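Local coordinates for protein alkaline phosphatase (PDB 2W5W) that probably hydrolyses phosphate monoesters at a cluster of bound metal ions, as alkaline phosphatases generally do, at residues I38-D43 / D279-A284; V127-S132 / M252-Q257; T134-A139 / L146-E151; S256-G261 / S268-E273. The protein carries 1 engineered substitution. All blocks are in the same frame, centred on the assembly; numbering follows the deposited sequence.

Interaction 1: I38-D43 / D279-A284. With ZN (zinc ion), chain H; ZN (zinc ion), chain G.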
loop_
_atom_site.group_PDB
_atom_site.type_symbol
_atom_site.label_atom_id
_atom_site.label_comp_id
_atom_site.label_asym_id
_atom_site.label_seq_id
_atom_site.Cartn_x
_atom_site.Cartn_y
_atom_site.Cartn_z
ATOM N N ILE B 38 -3.361 -19.693 -8.140
ATOM C CA ILE B 38 -3.388 -18.741 -9.255
ATOM C C ILE B 38 -2.639 -17.482 -8.816
ATOM O O ILE B 38 -2.992 -16.858 -7.816
ATOM C CB ILE B 38 -4.824 -18.374 -9.623
ATOM C CG1 ILE B 38 -5.606 -19.631 -10.037
ATOM C CG2 ILE B 38 -4.840 -17.317 -10.725
ATOM C CD1 ILE B 38 -7.137 -19.409 -10.178
ATOM N N LEU B 39 -1.590 -17.132 -9.553
ATOM C CA LEU B 39 -0.790 -15.945 -9.273
ATOM C C LEU B 39 -1.063 -14.903 -10.353
ATOM O O LEU B 39 -0.732 -15.120 -11.520
ATOM C CB LEU B 39 0.695 -16.324 -9.240
ATOM C CG LEU B 39 1.711 -15.190 -9.100
ATOM C CD1 LEU B 39 1.448 -14.381 -7.817
ATOM C CD2 LEU B 39 3.120 -15.758 -9.103
ATOM N N LEU B 40 -1.705 -13.794 -9.981
ATOM C CA LEU B 40 -1.987 -12.729 -10.945
ATOM C C LEU B 40 -1.011 -11.592 -10.693
ATOM O O LEU B 40 -0.891 -11.106 -9.574
ATOM C CB LEU B 40 -3.429 -12.233 -10.790
ATOM C CG LEU B 40 -4.475 -13.332 -10.963
ATOM C CD1 LEU B 40 -5.830 -12.883 -10.459
ATOM C CD2 LEU B 40 -4.556 -13.723 -12.405
ATOM N N ILE B 41 -0.307 -11.182 -11.739
ATOM C CA ILE B 41 0.687 -10.133 -11.636
ATOM C C ILE B 41 0.278 -8.932 -12.478
ATOM O O ILE B 41 0.091 -9.036 -13.693
ATOM C CB ILE B 41 2.062 -10.628 -12.130
ATOM C CG1 ILE B 41 2.522 -11.837 -11.306
ATOM C CG2 ILE B 41 3.076 -9.502 -12.084
ATOM C CD1 ILE B 41 3.869 -12.400 -11.772
ATOM N N SER B 42 0.160 -7.785 -11.822
ATOM C CA SER B 42 -0.097 -6.534 -12.506
ATOM C C SER B 42 1.237 -5.829 -12.686
ATOM O O SER B 42 1.782 -5.273 -11.730
ATOM C CB SER B 42 -1.038 -5.663 -11.674
ATOM O OG SER B 42 -0.667 -5.649 -10.290
ATOM N N ASP B 43 1.759 -5.837 -13.906
ATOM C CA ASP B 43 3.083 -5.271 -14.147
ATOM C C ASP B 43 3.027 -3.752 -13.975
ATOM O O ASP B 43 2.277 -3.073 -14.667
ATOM C CB ASP B 43 3.610 -5.650 -15.543
ATOM C CG ASP B 43 5.119 -5.500 -15.642
ATOM O OD1 ASP B 43 5.627 -4.417 -15.296
ATOM O OD2 ASP B 43 5.799 -6.463 -16.029
ATOM N N ASP B 279 -10.895 -7.090 -13.504
ATOM C CA ASP B 279 -11.855 -8.091 -13.993
ATOM C C ASP B 279 -11.301 -9.521 -13.873
ATOM O O ASP B 279 -12.014 -10.452 -13.457
ATOM C CB ASP B 279 -12.238 -7.816 -15.450
ATOM C CG ASP B 279 -13.199 -6.637 -15.602
ATOM O OD1 ASP B 279 -13.717 -6.123 -14.585
ATOM O OD2 ASP B 279 -13.433 -6.220 -16.755
ATOM N N ALA B 280 -10.034 -9.691 -14.253
ATOM C CA ALA B 280 -9.360 -10.973 -14.155
ATOM C C ALA B 280 -9.291 -11.459 -12.716
ATOM O O ALA B 280 -9.426 -12.656 -12.454
ATOM C CB ALA B 280 -7.942 -10.909 -14.770
ATOM N N ILE B 281 -9.065 -10.535 -11.785
ATOM C CA ILE B 281 -9.080 -10.885 -10.374
ATOM C C ILE B 281 -10.456 -11.471 -10.012
ATOM O O ILE B 281 -10.553 -12.494 -9.335
ATOM C CB ILE B 281 -8.804 -9.661 -9.476
ATOM C CG1 ILE B 281 -7.386 -9.117 -9.718
ATOM C CG2 ILE B 281 -9.014 -10.023 -8.003
ATOM C CD1 ILE B 281 -7.086 -7.858 -8.869
ATOM N N GLY B 282 -11.525 -10.828 -10.475
ATOM C CA GLY B 282 -12.871 -11.295 -10.171
ATOM C C GLY B 282 -13.096 -12.696 -10.723
ATOM O O GLY B 282 -13.742 -13.539 -10.091
ATOM N N THR B 283 -12.540 -12.954 -11.901
ATOM C CA THR B 283 -12.636 -14.279 -12.510
ATOM C C THR B 283 -11.957 -15.338 -11.648
ATOM O O THR B 283 -12.507 -16.421 -11.426
ATOM C CB THR B 283 -12.009 -14.278 -13.911
ATOM O OG1 THR B 283 -12.766 -13.403 -14.749
ATOM C CG2 THR B 283 -12.003 -15.680 -14.513
ATOM N N ALA B 284 -10.755 -15.024 -11.169
ATOM C CA ALA B 284 -9.993 -15.958 -10.349
ATOM C C ALA B 284 -10.707 -16.199 -9.026
ATOM O O ALA B 284 -10.815 -17.336 -8.553
ATOM C CB ALA B 284 -8.587 -15.417 -10.095
HETATM ZN ZN ZN H . 5.497 -7.759 -17.595
HETATM ZN ZN ZN G . 7.518 -4.730 -14.688
HETATM O O HOH W 1 4.773 -6.203 -18.742
HETATM O O HOH W 2 5.552 -9.024 -19.386
HETATM O O HOH W 3 7.442 -7.242 -18.429
#

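Interaction 2: V127-S132 / M252-Q257. With ZN (zinc ion), chain H.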
loop_
_atom_site.group_PDB
_atom_site.type_symbol
_atom_site.label_atom_id
_atom_site.label_comp_id
_atom_site.label_asym_id
_atom_site.label_seq_id
_atom_site.Cartn_x
_atom_site.Cartn_y
_atom_site.Cartn_z
ATOM N N VAL B 127 0.479 -20.218 -18.252
ATOM C CA VAL B 127 0.899 -18.816 -18.218
ATOM C C VAL B 127 0.094 -18.029 -19.249
ATOM O O VAL B 127 -0.023 -18.443 -20.399
ATOM C CB VAL B 127 2.421 -18.696 -18.522
ATOM C CG1 VAL B 127 2.820 -17.255 -18.779
ATOM C CG2 VAL B 127 3.243 -19.299 -17.383
ATOM N N VAL B 128 -0.461 -16.895 -18.829
ATOM C CA VAL B 128 -1.268 -16.035 -19.686
ATOM C C VAL B 128 -0.697 -14.635 -19.558
ATOM O O VAL B 128 -0.294 -14.240 -18.461
ATOM C CB VAL B 128 -2.748 -16.030 -19.222
ATOM C CG1 VAL B 128 -3.572 -15.020 -20.011
ATOM C CG2 VAL B 128 -3.352 -17.423 -19.372
ATOM N N ALA B 129 -0.642 -13.888 -20.662
ATOM C CA ALA B 129 -0.134 -12.515 -20.625
ATOM C C ALA B 129 -0.774 -11.668 -21.719
ATOM O O ALA B 129 -1.192 -12.200 -22.745
ATOM C CB ALA B 129 1.391 -12.504 -20.789
ATOM N N THR B 130 -0.830 -10.351 -21.513
ATOM C CA THR B 130 -1.330 -9.454 -22.567
ATOM C C THR B 130 -0.183 -8.863 -23.382
ATOM O O THR B 130 -0.394 -8.192 -24.397
ATOM C CB THR B 130 -2.223 -8.350 -22.012
ATOM O OG1 THR B 130 -1.450 -7.516 -21.138
ATOM C CG2 THR B 130 -3.397 -8.960 -21.235
ATOM N N SER B 131 1.042 -9.130 -22.942
ATOM C CA SER B 131 2.227 -8.856 -23.755
ATOM C C SER B 131 2.506 -10.043 -24.672
ATOM O O SER B 131 1.745 -11.005 -24.729
ATOM C CB SER B 131 3.443 -8.670 -22.840
ATOM O OG SER B 131 3.681 -9.864 -22.105
ATOM N N SER B 132 3.620 -9.986 -25.389
ATOM C CA SER B 132 4.130 -11.196 -26.025
ATOM C C SER B 132 4.342 -12.240 -24.930
ATOM O O SER B 132 4.714 -11.904 -23.811
ATOM C CB SER B 132 5.451 -10.904 -26.717
ATOM O OG SER B 132 6.088 -12.111 -27.114
ATOM N N MET B 252 -0.059 -18.559 -13.798
ATOM C CA MET B 252 0.361 -17.165 -13.637
ATOM C C MET B 252 -0.302 -16.414 -14.773
ATOM O O MET B 252 -0.117 -16.753 -15.933
ATOM C CB MET B 252 1.887 -17.017 -13.708
ATOM C CG MET B 252 2.410 -15.604 -13.380
ATOM S SD MET B 252 2.045 -14.314 -14.590
ATOM C CE MET B 252 3.244 -14.707 -15.887
ATOM N N SER B 253 -1.105 -15.410 -14.432
ATOM C CA SER B 253 -1.747 -14.585 -15.435
ATOM C C SER B 253 -1.327 -13.129 -15.198
ATOM O O SER B 253 -1.365 -12.639 -14.067
ATOM C CB SER B 253 -3.273 -14.767 -15.381
ATOM O OG SER B 253 -3.931 -13.814 -16.188
ATOM N N GLU B 254 -0.906 -12.453 -16.263
ATOM C CA GLU B 254 -0.344 -11.111 -16.137
ATOM C C GLU B 254 -1.137 -10.014 -16.849
ATOM O O GLU B 254 -1.437 -10.127 -18.042
ATOM C CB GLU B 254 1.098 -11.083 -16.673
ATOM C CG GLU B 254 1.825 -9.773 -16.337
ATOM C CD GLU B 254 2.960 -9.465 -17.290
ATOM O OE1 GLU B 254 3.051 -10.124 -18.346
ATOM O OE2 GLU B 254 3.761 -8.549 -16.994
ATOM N N GLY B 255 -1.434 -8.941 -16.114
ATOM C CA GLY B 255 -1.913 -7.701 -16.701
ATOM C C GLY B 255 -0.681 -6.911 -17.113
ATOM O O GLY B 255 -0.174 -6.057 -16.365
ATOM N N SER B 256 -0.185 -7.218 -18.311
ATOM C CA SER B 256 1.143 -6.799 -18.743
ATOM C C SER B 256 1.264 -5.318 -19.076
ATOM O O SER B 256 2.335 -4.727 -18.913
ATOM C CB SER B 256 1.554 -7.597 -19.995
ATOM O OG SER B 256 1.310 -8.988 -19.827
ATOM N N GLN B 257 0.193 -4.725 -19.588
ATOM C CA GLN B 257 0.320 -3.397 -20.185
ATOM C C GLN B 257 0.086 -2.228 -19.237
ATOM O O GLN B 257 0.157 -1.069 -19.648
ATOM C CB GLN B 257 -0.564 -3.279 -21.433
ATOM C CG GLN B 257 -0.180 -4.301 -22.490
ATOM C CD GLN B 257 -0.879 -4.074 -23.805
ATOM O OE1 GLN B 257 -1.107 -2.936 -24.212
ATOM N NE2 GLN B 257 -1.218 -5.158 -24.484
HETATM ZN ZN ZN H . 5.497 -7.759 -17.595
HETATM O O HOH W 4 -2.720 -5.436 -19.625
HETATM O O HOH W 2 5.552 -9.024 -19.386
HETATM O O HOH W 1 4.773 -6.203 -18.742
HETATM O O HOH W 3 7.442 -7.242 -18.429
#

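Interaction 3: T134-A139 / L146-E151. Engineered in segment 134-139: D135 (natural residue His). With ZN (zinc ion), chain H.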
loop_
_atom_site.group_PDB
_atom_site.type_symbol
_atom_site.label_atom_id
_atom_site.label_comp_id
_atom_site.label_asym_id
_atom_site.label_seq_id
_atom_site.Cartn_x
_atom_site.Cartn_y
_atom_site.Cartn_z
ATOM N N THR B 134 6.737 -13.994 -24.732
ATOM C CA THR B 134 8.188 -14.026 -24.526
ATOM C C THR B 134 8.675 -12.833 -23.708
ATOM O O THR B 134 9.879 -12.731 -23.427
ATOM C CB THR B 134 8.956 -13.986 -25.855
ATOM O OG1 THR B 134 8.663 -12.756 -26.537
ATOM C CG2 THR B 134 8.577 -15.168 -26.734
ATOM N N ASP B 135 7.758 -11.928 -23.346
ATOM C CA ASP B 135 8.119 -10.767 -22.516
ATOM C C ASP B 135 8.605 -11.226 -21.149
ATOM O O ASP B 135 8.394 -12.383 -20.766
ATOM C CB ASP B 135 6.952 -9.778 -22.383
ATOM C CG ASP B 135 7.401 -8.401 -21.918
ATOM O OD1 ASP B 135 8.480 -7.959 -22.360
ATOM O OD2 ASP B 135 6.679 -7.763 -21.113
ATOM N N ALA B 136 9.257 -10.324 -20.414
ATOM C CA ALA B 136 10.025 -10.712 -19.225
ATOM C C ALA B 136 9.206 -11.449 -18.163
ATOM O O ALA B 136 9.682 -12.408 -17.561
ATOM C CB ALA B 136 10.691 -9.466 -18.598
ATOM N N THR B 137 7.990 -10.979 -17.909
ATOM C CA THR B 137 7.174 -11.569 -16.858
ATOM C C THR B 137 6.775 -13.037 -17.135
ATOM O O THR B 137 7.102 -13.921 -16.341
ATOM C CB THR B 137 5.951 -10.694 -16.513
ATOM O OG1 THR B 137 6.349 -9.312 -16.412
ATOM C CG2 THR B 137 5.353 -11.152 -15.196
ATOM N N PRO B 138 6.098 -13.316 -18.270
ATOM C CA PRO B 138 5.804 -14.730 -18.534
ATOM C C PRO B 138 7.080 -15.568 -18.714
ATOM O O PRO B 138 7.146 -16.703 -18.252
ATOM C CB PRO B 138 5.035 -14.715 -19.869
ATOM C CG PRO B 138 5.072 -13.324 -20.379
ATOM C CD PRO B 138 5.537 -12.404 -19.280
ATOM N N ALA B 139 8.083 -15.013 -19.383
ATOM C CA ALA B 139 9.299 -15.777 -19.687
ATOM C C ALA B 139 9.967 -16.275 -18.412
ATOM O O ALA B 139 10.552 -17.355 -18.393
ATOM C CB ALA B 139 10.272 -14.930 -20.468
ATOM N N LEU B 146 20.094 -15.463 -19.980
ATOM C CA LEU B 146 20.965 -14.489 -19.326
ATOM C C LEU B 146 20.441 -13.066 -19.417
ATOM O O LEU B 146 20.841 -12.202 -18.641
ATOM C CB LEU B 146 22.368 -14.530 -19.961
ATOM C CG LEU B 146 23.072 -15.873 -19.922
ATOM C CD1 LEU B 146 24.377 -15.795 -20.692
ATOM C CD2 LEU B 146 23.309 -16.270 -18.484
ATOM N N ASN B 147 19.574 -12.809 -20.384
ATOM C CA ASN B 147 19.101 -11.458 -20.642
ATOM C C ASN B 147 17.711 -11.478 -21.268
ATOM O O ASN B 147 17.476 -12.225 -22.212
ATOM C CB ASN B 147 20.081 -10.716 -21.567
ATOM C CG ASN B 147 19.838 -9.215 -21.582
ATOM O OD1 ASN B 147 18.802 -8.745 -22.050
ATOM N ND2 ASN B 147 20.791 -8.456 -21.052
ATOM N N ARG B 148 16.799 -10.668 -20.737
ATOM C CA ARG B 148 15.416 -10.630 -21.213
ATOM C C ARG B 148 15.318 -10.253 -22.701
ATOM O O ARG B 148 14.292 -10.486 -23.334
ATOM C CB ARG B 148 14.627 -9.593 -20.409
ATOM C CG ARG B 148 15.155 -8.189 -20.663
ATOM C CD ARG B 148 14.425 -7.166 -19.823
ATOM N NE ARG B 148 13.047 -6.974 -20.272
ATOM C CZ ARG B 148 12.137 -6.308 -19.569
ATOM N NH1 ARG B 148 12.470 -5.798 -18.391
ATOM N NH2 ARG B 148 10.902 -6.175 -20.033
ATOM N N GLY B 149 16.378 -9.667 -23.251
ATOM C CA GLY B 149 16.369 -9.245 -24.641
ATOM C C GLY B 149 16.440 -10.411 -25.617
ATOM O O GLY B 149 16.170 -10.255 -26.804
ATOM N N LEU B 150 16.785 -11.590 -25.112
ATOM C CA LEU B 150 16.950 -12.786 -25.948
ATOM C C LEU B 150 15.616 -13.484 -26.218
ATOM O O LEU B 150 15.433 -14.647 -25.872
ATOM C CB LEU B 150 17.912 -13.749 -25.255
ATOM C CG LEU B 150 19.298 -13.153 -24.984
ATOM C CD1 LEU B 150 20.102 -14.035 -24.044
ATOM C CD2 LEU B 150 20.040 -12.916 -26.305
ATOM N N GLU B 151 14.691 -12.775 -26.852
ATOM C CA GLU B 151 13.314 -13.248 -26.906
ATOM C C GLU B 151 13.129 -14.403 -27.881
ATOM O O GLU B 151 12.248 -15.239 -27.695
ATOM C CB GLU B 151 12.353 -12.095 -27.201
ATOM C CG GLU B 151 12.056 -11.257 -25.951
ATOM C CD GLU B 151 11.029 -10.180 -26.196
ATOM O OE1 GLU B 151 9.820 -10.459 -26.040
ATOM O OE2 GLU B 151 11.443 -9.051 -26.526
HETATM ZN ZN ZN H . 5.497 -7.759 -17.595
HETATM O O HOH W 5 11.880 -11.132 -22.195
HETATM O O HOH W 6 11.720 -8.157 -22.478
HETATM O O HOH W 7 8.330 -8.386 -25.660
HETATM O O HOH W 8 10.182 -6.775 -24.583
HETATM O O HOH W 1 4.773 -6.203 -18.742
HETATM O O HOH W 2 5.552 -9.024 -19.386
HETATM O O HOH W 3 7.442 -7.242 -18.429
#

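Interaction 4: S256-G261 / S268-E273. With ZN (zinc ion), chain F.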
loop_
_atom_site.group_PDB
_atom_site.type_symbol
_atom_site.label_atom_id
_atom_site.label_comp_id
_atom_site.label_asym_id
_atom_site.label_seq_id
_atom_site.Cartn_x
_atom_site.Cartn_y
_atom_site.Cartn_z
ATOM N N SER B 256 -0.185 -7.218 -18.311
ATOM C CA SER B 256 1.143 -6.799 -18.743
ATOM C C SER B 256 1.264 -5.318 -19.076
ATOM O O SER B 256 2.335 -4.727 -18.913
ATOM C CB SER B 256 1.554 -7.597 -19.995
ATOM O OG SER B 256 1.310 -8.988 -19.827
ATOM N N GLN B 257 0.193 -4.725 -19.588
ATOM C CA GLN B 257 0.320 -3.397 -20.185
ATOM C C GLN B 257 0.086 -2.228 -19.237
ATOM O O GLN B 257 0.157 -1.069 -19.648
ATOM C CB GLN B 257 -0.564 -3.279 -21.433
ATOM C CG GLN B 257 -0.180 -4.301 -22.490
ATOM C CD GLN B 257 -0.879 -4.074 -23.805
ATOM O OE1 GLN B 257 -1.107 -2.936 -24.212
ATOM N NE2 GLN B 257 -1.218 -5.158 -24.484
ATOM N N ILE B 258 -0.199 -2.523 -17.970
ATOM C CA ILE B 258 -0.343 -1.460 -16.986
ATOM C C ILE B 258 0.969 -0.671 -16.956
ATOM O O ILE B 258 0.972 0.565 -16.920
ATOM C CB ILE B 258 -0.685 -2.044 -15.610
ATOM C CG1 ILE B 258 -2.048 -2.756 -15.666
ATOM C CG2 ILE B 258 -0.694 -0.958 -14.557
ATOM C CD1 ILE B 258 -2.256 -3.822 -14.569
ATOM N N ASP B 259 2.078 -1.409 -16.993
ATOM C CA ASP B 259 3.439 -0.847 -17.019
ATOM C C ASP B 259 3.633 0.104 -18.212
ATOM O O ASP B 259 4.232 1.175 -18.098
ATOM C CB ASP B 259 4.447 -2.009 -17.067
ATOM C CG ASP B 259 5.902 -1.546 -17.089
ATOM O OD1 ASP B 259 6.361 -0.946 -16.103
ATOM O OD2 ASP B 259 6.602 -1.798 -18.082
ATOM N N TRP B 260 3.121 -0.282 -19.372
ATOM C CA TRP B 260 3.310 0.552 -20.558
ATOM C C TRP B 260 2.560 1.883 -20.440
ATOM O O TRP B 260 3.053 2.920 -20.881
ATOM C CB TRP B 260 2.938 -0.223 -21.833
ATOM C CG TRP B 260 3.602 -1.594 -21.905
ATOM C CD1 TRP B 260 4.562 -2.095 -21.064
ATOM C CD2 TRP B 260 3.359 -2.619 -22.883
ATOM N NE1 TRP B 260 4.922 -3.370 -21.452
ATOM C CE2 TRP B 260 4.200 -3.713 -22.562
ATOM C CE3 TRP B 260 2.517 -2.717 -23.995
ATOM C CZ2 TRP B 260 4.214 -4.891 -23.319
ATOM C CZ3 TRP B 260 2.537 -3.886 -24.745
ATOM C CH2 TRP B 260 3.379 -4.955 -24.403
ATOM N N GLY B 261 1.376 1.862 -19.830
ATOM C CA GLY B 261 0.660 3.096 -19.579
ATOM C C GLY B 261 1.484 3.980 -18.653
ATOM O O GLY B 261 1.565 5.202 -18.837
ATOM N N SER B 268 -5.198 7.305 -19.245
ATOM C CA SER B 268 -6.351 6.529 -19.680
ATOM C C SER B 268 -5.938 5.128 -20.106
ATOM O O SER B 268 -6.704 4.171 -19.970
ATOM C CB SER B 268 -7.133 7.233 -20.804
ATOM O OG SER B 268 -6.447 7.170 -22.036
ATOM N N TYR B 269 -4.732 5.013 -20.643
ATOM C CA TYR B 269 -4.173 3.707 -21.000
ATOM C C TYR B 269 -3.975 2.895 -19.722
ATOM O O TYR B 269 -4.449 1.761 -19.593
ATOM C CB TYR B 269 -2.849 3.938 -21.732
ATOM C CG TYR B 269 -2.113 2.723 -22.274
ATOM C CD1 TYR B 269 -2.699 1.463 -22.313
ATOM C CD2 TYR B 269 -0.826 2.862 -22.792
ATOM C CE1 TYR B 269 -2.001 0.361 -22.833
ATOM C CE2 TYR B 269 -0.137 1.783 -23.323
ATOM C CZ TYR B 269 -0.727 0.536 -23.335
ATOM O OH TYR B 269 -0.031 -0.528 -23.870
ATOM N N LEU B 270 -3.280 3.492 -18.766
ATOM C CA LEU B 270 -2.978 2.809 -17.508
ATOM C C LEU B 270 -4.272 2.362 -16.832
ATOM O O LEU B 270 -4.416 1.203 -16.426
ATOM C CB LEU B 270 -2.197 3.757 -16.594
ATOM C CG LEU B 270 -1.669 3.251 -15.249
ATOM C CD1 LEU B 270 -0.541 4.170 -14.758
ATOM C CD2 LEU B 270 -2.802 3.185 -14.213
ATOM N N ILE B 271 -5.214 3.288 -16.724
ATOM C CA ILE B 271 -6.475 3.021 -16.043
ATOM C C ILE B 271 -7.294 1.921 -16.716
ATOM O O ILE B 271 -7.817 1.043 -16.038
ATOM C CB ILE B 271 -7.309 4.316 -15.882
ATOM C CG1 ILE B 271 -6.669 5.204 -14.813
ATOM C CG2 ILE B 271 -8.750 3.994 -15.519
ATOM C CD1 ILE B 271 -7.213 6.635 -14.786
ATOM N N SER B 272 -7.402 1.954 -18.042
ATOM C CA SER B 272 -8.170 0.927 -18.728
ATOM C C SER B 272 -7.512 -0.454 -18.585
ATOM O O SER B 272 -8.203 -1.473 -18.501
ATOM C CB SER B 272 -8.402 1.294 -20.208
ATOM O OG SER B 272 -7.183 1.382 -20.917
ATOM N N GLU B 273 -6.182 -0.496 -18.530
ATOM C CA GLU B 273 -5.501 -1.782 -18.387
ATOM C C GLU B 273 -5.644 -2.361 -16.972
ATOM O O GLU B 273 -5.813 -3.572 -16.800
ATOM C CB GLU B 273 -4.014 -1.681 -18.774
ATOM C CG GLU B 273 -3.749 -1.239 -20.246
ATOM C CD GLU B 273 -4.252 -2.240 -21.288
ATOM O OE1 GLU B 273 -4.114 -3.458 -21.065
ATOM O OE2 GLU B 273 -4.774 -1.807 -22.346
HETATM ZN ZN ZN F . 8.558 -1.202 -17.294
HETATM O O HOH W 4 -2.720 -5.436 -19.625
HETATM O O HOH W 9 9.659 -2.171 -18.734
#

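Interaction 1: I38-D43 / D279-A284
Strand 38-42 and helix 279-284 run almost exactly antiparallel, at 173° with their axes 10.0 Å apart, so that I38 comes opposite A284 and L40 opposite I281. L40 does most of the touching, and through one methyl, CD1. With its CG turned opposite the carbonyl carbon (chi1 -58°), the leucine sends this methyl against the helix: CD1 of L40 lies 3.8 Å from CB of A284 and 3.8 Å from CA of I281, between two residues three apart in the helix. CG1 of I281 adds a looser flank, 4.1 Å from the same L40 CD1. Two residues further back along the strand, I38 puts the branch methyl CG2 against the A284 CB at 4.2 Å. The helix is part of the long 267-291 segment that covers one face of the central mixed sheet of this alpha/beta fold, with helix 230-242 beside it over I38 and A280. The strand leads to a quite different chemistry. Just past its end, the D43 carboxylate bridges two metals, OD2 binding one zinc ion at 2.0 Å and OD1 the other at 2.0 Å; T137 and E254 complete the first site's protein ligands, D301 and H302 belong to the second. Between strand and helix the contact is purely apolar, with no hydrogen bond across it, and the small A284 probably lets the helix come this close.

Interaction 2: V127-S132 / M252-Q257
OG of S256 is gripped by three groups. T130 N donates to S256 OG at 3.0 Å, and S131 N does so weakly. The serine proton goes to the metal-binding glutamate, S256 OG donating to E254 OE1 at 2.6 Å. That last bond arrives from above the carboxylate plane, 75° out of it, while the other oxygen, OE2 of E254, binds a zinc ion at 2.0 Å. S256 can do this because OG stands beside its own backbone N (chi1 -47°), turned to the corner where the other chain bends. OE1 also accepts from a water on the same zinc, so the serine is a second-shell group that probably steadies the ligand's rotation. With an alanine here, the T130 and S131 amides would probably lose their shared acceptor and the E254 carboxylate would turn more freely. Behind this corner the segments are neighbouring parallel strands of the central sheet, V127 level with M252 and V128 with S253: V128 N bonds to M252 O at 2.9 Å, and E254 N to V128 O at 2.9 Å. This is the classic alpha/beta plan, with metal ligands set at the C-terminal ends of parallel strands. On the face carrying E254, a bent chain brings CE of M252 to 3.9 Å from CG1 of V127. S253 points to the other face, where its OG bonds to T235. Beyond the inverse gamma turn at G255, Q257 reaches back: Q257 NE2 donates to T130 O at 3.1 Å, close to its own amide plane but 53° above the carbonyl plane. NE2 also serves M220 O, and OE1 takes a proton from Y269.

Interaction 3: T134-A139 / L146-E151
T134 holds OG1 between its backbone N and carbonyl carbon (chi1 62°), and E151 swings CG opposite its own carbonyl carbon (chi1 -79°); these rotations bring OG1 of T134 onto OE1 of E151, the side chains crossing at about a right angle. OG1 of T134 donates to OE1 of E151 at 2.6 Å, on the anti side and 26° out of the carboxylate plane; the same hydroxyl is also bonded to S132. Were this glutamate an alanine, the T134 hydroxyl would be likely to lose its carboxylate acceptor, keeping S132. The contact ties the residues entering short helix 136-139 to the loop and first residue of helix 151-159, a loop shaped by a type I turn from N147 to L150 and an Asx turn in which N147 OD1 accepts from G149 N at 2.9 Å. R148, in that turn, bends at chi3 to lay its guanidinium flat over A136, whose CB is 3.6 Å from R148 CZ and centred on the face. At the edge, OD1 of D135, an engineered residue replacing histidine, makes a long salt bridge of 3.8 Å to NH2 of R148, and a water joins it to NE. The arginine's stronger partners lie elsewhere: NH1 binds D83 and the phosphoserine at position 84, the predicted covalent intermediate. Two more waters lie between OD1 of D135 and the E151 carboxylate, one only weakly bonded to D135. OD2 of D135 faces the waters on the zinc ion, which T137 OG1 binds directly at 2.1 Å.

Interaction 4: S256-G261 / S268-E273
Q257 is the first residue of 256-261 to touch the other segment, and it receives the one hydrogen bond of the contact: OH of Y269 donates to OE1 of Q257 at 2.7 Å, tilted 18° from the carbonyl plane. CG of Y269 stands anti to the backbone N (chi1 -177°), which carries the ring across to Q257 and G261. Amide and ring are nearly perpendicular, 85° apart, and OE1 lies in the plane of the tyrosine ring, at its edge. Further up the same side chain, CB of Q257 rests 3.6 Å from OE1 of E273, and a water bridges the two residues, accepting from Q257 N and donating to E273 OE1. I258 comes next and runs alongside E273, the two pointing opposite ways, with I258 CG1 3.8 Å from E273 CB, while its carbonyl faces L270. D259 turns away to chelate a zinc ion with both oxygens, OD2 at 2.2 Å and OD1 at 2.5 Å, in a site shared with H263 and H337. W260 offers the tyrosine an edge: CE3 of W260 lies 3.4 Å from OH of Y269, and Q257 CG lies over one indole face, toward its rim. G261 closes the walk. CA of G261 sits 3.5 Å from CD2 of Y269, its N lies over the face of the phenol ring, and a CB would run into L270 N, which makes glycine a condition of so close an approach. Helix 258-263 thus leaves strand 249-255 and folds back against the beginning of helix 267-291. I258 also reaches I274 and F277 of that long helix, L270 touches helix 47-52 at Q49, and the E273 carboxylate is taken up by M223 N and R227 in a loop alongside.

Read from the N terminus, the chain opens with strand 36-42, whose contact with 279-284 in interaction 1 closes last and encloses all the others. Strand 124-129 then opens interaction 2, and within its span interaction 3 closes a short loop between helices 136-139 and 151-159. Strand 249-255 closes interaction 2 by lying between strands 124-129 and 36-42 in the sheet. Interaction 4 starts on the same residues, S256 and Q257, and closes a few residues later on helix 267-291, the helix interaction 1 uses farther along. Interactions 3 and 4 therefore follow in series, and interactions 1, 2 and 3 converge on one zinc ion.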